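Local coordinates for protein flagellin hook IN motif family (Aeromonas hydrophila subsp. hydrophila, PDB 6XI1) that probably forms part of the extended, calcium-stiffened stalk of an RTX adhesin, a chain of tandem beta-sandwich repeats that projects the adhesin toward its target, at residues Tyr88-Asn92 against Ser93-Tyr97. Sequence-based numbering, arbitrary orientation.
Sequences YNVDN and SKVQY. With CA (calcium ion), chain M; CA (calcium ion), chain L.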
ATOM      1  N   TYR A  88     -47.008 -43.218 -34.226  1.00 27.96           N
ATOM      2  CA  TYR A  88     -46.561 -41.808 -34.350  1.00 28.78           C
ATOM      3  C   TYR A  88     -45.050 -41.762 -34.102  1.00 27.78           C
ATOM      4  O   TYR A  88     -44.576 -42.392 -33.124  1.00 24.50           O
ATOM      5  CB  TYR A  88     -47.325 -40.918 -33.376  1.00 28.31           C
ATOM      6  CG  TYR A  88     -46.791 -39.514 -33.318  1.00 28.68           C
ATOM      7  CD1 TYR A  88     -47.258 -38.538 -34.193  1.00 28.12           C
ATOM      8  CD2 TYR A  88     -45.810 -39.170 -32.407  1.00 29.26           C
ATOM      9  CE1 TYR A  88     -46.792 -37.231 -34.123  1.00 31.12           C
ATOM     10  CE2 TYR A  88     -45.304 -37.877 -32.364  1.00 29.62           C
ATOM     11  CZ  TYR A  88     -45.815 -36.900 -33.202  1.00 29.42           C
ATOM     12  OH  TYR A  88     -45.346 -35.608 -33.142  1.00 29.31           O
ATOM     13  N   ASN A  89     -44.336 -41.050 -34.977  1.00 30.74           N
ATOM     14  CA  ASN A  89     -42.872 -40.811 -34.871  1.00 33.01           C
ATOM     15  C   ASN A  89     -42.604 -39.311 -35.045  1.00 28.29           C
ATOM     16  O   ASN A  89     -43.217 -38.706 -35.914  1.00 31.08           O
ATOM     17  CB  ASN A  89     -42.066 -41.588 -35.915  1.00 36.67           C
ATOM     18  CG  ASN A  89     -42.026 -43.068 -35.624  1.00 36.66           C
ATOM     19  OD1 ASN A  89     -41.714 -43.493 -34.514  1.00 40.52           O
ATOM     20  ND2 ASN A  89     -42.393 -43.864 -36.604  1.00 40.20           N
ATOM     21  N   VAL A  90     -41.750 -38.744 -34.199  1.00 28.74           N
ATOM     22  CA  VAL A  90     -41.206 -37.372 -34.411  1.00 27.41           C
ATOM     23  C   VAL A  90     -39.731 -37.378 -34.008  1.00 26.69           C
ATOM     24  O   VAL A  90     -39.384 -38.029 -32.991  1.00 26.16           O
ATOM     25  CB  VAL A  90     -42.051 -36.306 -33.680  1.00 25.51           C
ATOM     26  CG1 VAL A  90     -41.993 -36.467 -32.169  1.00 24.00           C
ATOM     27  CG2 VAL A  90     -41.654 -34.887 -34.080  1.00 26.40           C
ATOM     28  N   ASP A  91     -38.890 -36.709 -34.809  1.00 31.88           N
ATOM     29  CA  ASP A  91     -37.460 -36.485 -34.471  1.00 35.01           C
ATOM     30  C   ASP A  91     -37.404 -35.699 -33.156  1.00 28.25           C
ATOM     31  O   ASP A  91     -37.940 -34.581 -33.117  1.00 26.91           O
ATOM     32  CB  ASP A  91     -36.728 -35.738 -35.583  1.00 41.47           C
ATOM     33  CG  ASP A  91     -36.496 -36.565 -36.840  1.00 48.99           C
ATOM     34  OD1 ASP A  91     -36.409 -37.802 -36.728  1.00 55.62           O
ATOM     35  OD2 ASP A  91     -36.426 -35.969 -37.918  1.00 52.01           O
ATOM     36  N   ASN A  92     -36.790 -36.271 -32.129  1.00 28.51           N
ATOM     37  CA  ASN A  92     -36.517 -35.571 -30.845  1.00 30.60           C
ATOM     38  C   ASN A  92     -35.843 -34.207 -31.093  1.00 31.98           C
ATOM     39  O   ASN A  92     -36.126 -33.264 -30.341  1.00 27.62           O
ATOM     40  CB  ASN A  92     -35.643 -36.425 -29.954  1.00 30.22           C
ATOM     41  CG  ASN A  92     -35.583 -35.894 -28.544  1.00 29.96           C
ATOM     42  OD1 ASN A  92     -36.596 -35.524 -27.964  1.00 25.70           O
ATOM     43  ND2 ASN A  92     -34.387 -35.886 -27.992  1.00 30.29           N
ATOM     44  N   SER A  93     -35.035 -34.089 -32.150  1.00 31.29           N
ATOM     45  CA  SER A  93     -34.289 -32.850 -32.498  1.00 33.81           C
ATOM     46  C   SER A  93     -35.271 -31.716 -32.815  1.00 33.41           C
ATOM     47  O   SER A  93     -34.937 -30.554 -32.558  1.00 35.44           O
ATOM     48  CB  SER A  93     -33.313 -33.097 -33.640  1.00 36.84           C
ATOM     49  OG  SER A  93     -34.008 -33.343 -34.854  1.00 34.78           O
ATOM     50  N   LYS A  94     -36.476 -32.023 -33.299  1.00 30.31           N
ATOM     51  CA  LYS A  94     -37.405 -30.999 -33.809  1.00 30.09           C
ATOM     52  C   LYS A  94     -38.287 -30.439 -32.684  1.00 24.60           C
ATOM     53  O   LYS A  94     -39.023 -29.489 -32.952  1.00 22.97           O
ATOM     54  CB  LYS A  94     -38.313 -31.579 -34.902  1.00 36.97           C
ATOM     55  CG  LYS A  94     -37.640 -31.937 -36.221  1.00 43.02           C
ATOM     56  CD  LYS A  94     -38.660 -32.358 -37.291  1.00 50.90           C
ATOM     57  CE  LYS A  94     -38.387 -31.816 -38.683  1.00 58.72           C
ATOM     58  NZ  LYS A  94     -37.609 -32.779 -39.498  1.00 65.02           N
ATOM     59  N   VAL A  95     -38.294 -31.039 -31.492  1.00 22.20           N
ATOM     60  CA  VAL A  95     -39.191 -30.586 -30.389  1.00 22.57           C
ATOM     61  C   VAL A  95     -38.365 -29.999 -29.237  1.00 21.95           C
ATOM     62  O   VAL A  95     -38.968 -29.688 -28.205  1.00 24.65           O
ATOM     63  CB  VAL A  95     -40.098 -31.730 -29.910  1.00 24.19           C
ATOM     64  CG1 VAL A  95     -40.952 -32.284 -31.042  1.00 27.09           C
ATOM     65  CG2 VAL A  95     -39.294 -32.845 -29.258  1.00 25.40           C
ATOM     66  N   GLN A  96     -37.063 -29.793 -29.430  1.00 23.56           N
ATOM     67  CA  GLN A  96     -36.154 -29.287 -28.363  1.00 24.40           C
ATOM     68  C   GLN A  96     -36.639 -27.909 -27.945  1.00 23.82           C
ATOM     69  O   GLN A  96     -36.559 -27.599 -26.758  1.00 21.05           O
ATOM     70  CB  GLN A  96     -34.709 -29.233 -28.852  1.00 25.03           C
ATOM     71  CG  GLN A  96     -34.083 -30.607 -29.066  1.00 25.34           C
ATOM     72  CD  GLN A  96     -34.052 -31.452 -27.824  1.00 27.40           C
ATOM     73  OE1 GLN A  96     -33.451 -31.097 -26.792  1.00 27.70           O
ATOM     74  NE2 GLN A  96     -34.751 -32.584 -27.898  1.00 24.51           N
ATOM     75  N   TYR A  97     -37.200 -27.142 -28.889  1.00 20.63           N
ATOM     76  CA  TYR A  97     -37.607 -25.730 -28.673  1.00 20.23           C
ATOM     77  C   TYR A  97     -38.726 -25.620 -27.632  1.00 19.63           C
ATOM     78  O   TYR A  97     -38.963 -24.513 -27.137  1.00 18.96           O
ATOM     79  CB  TYR A  97     -38.031 -25.069 -29.977  1.00 22.09           C
ATOM     80  CG  TYR A  97     -39.404 -25.464 -30.442  1.00 20.28           C
ATOM     81  CD1 TYR A  97     -39.592 -26.587 -31.226  1.00 22.70           C
ATOM     82  CD2 TYR A  97     -40.506 -24.688 -30.157  1.00 19.98           C
ATOM     83  CE1 TYR A  97     -40.861 -26.958 -31.658  1.00 21.76           C
ATOM     84  CE2 TYR A  97     -41.786 -25.075 -30.546  1.00 22.53           C
ATOM     85  CZ  TYR A  97     -41.961 -26.207 -31.326  1.00 23.68           C
ATOM     86  OH  TYR A  97     -43.218 -26.619 -31.691  1.00 24.61           O
TER
HETATM   87 CA    CA M 511     -33.909 -30.918 -24.467  1.00 26.31          CA
HETATM   88 CA    CA L 510     -36.784 -28.062 -24.490  1.00 19.30          CA
HETATM   89  O   HOH W   1     -33.558 -30.847 -22.006  1.00 28.89           O
HETATM   90  O   HOH W   2     -31.821 -31.987 -24.373  1.00 30.17           O
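From D91 to K94 the chain leaves strand 85-91 of a beta-sandwich repeat through a tight turn: K94 N reaches back to D91 O at 3.0 Å, while N92 and S93 occupy the two corners with helical backbone angles, as in a type I turn. A second, overlapping turn follows, in which V95 N makes a weak bond to N92 O at 3.3 Å, and together the two bend the chain toward the calcium sites at the junction with the next repeat. The carbonyl of N92 has a further partner, because the amide of Q96 folds back over the turn. Its NE2 donates to N92 O at 2.9 Å in an almost straight bond (179°); the acceptor lies in the plane of the Q96 amide, whereas the donor sits above the N92 carbonyl plane. A bend at chi2 of Q96 (-60°) carries the amide back to this carbonyl. With NE2 held by the backbone, OE1 is turned to bind one calcium, which E37, D38 and D129 also bind; the main-chain O of Q96 binds the second at 2.3 Å. The amide of N92 is turned steeply against that of Q96, their planes 78° apart, and its ND2 is hydrogen-bonded to D38, so N92, a second-shell residue, touches two ligands of the same calcium, D38 and Q96. On the sandwich side, V90 CG2 and V95 CG1 meet tip to tip at 4.1 Å, V95 also packing on I124 of strand 117-125. At the outer side of the turn D91 and K94 approach at an oblique angle, their charged ends forming a long salt bridge. Two water molecules complete the coordination around the calcium that Q96 OE1 binds at 2.4 Å.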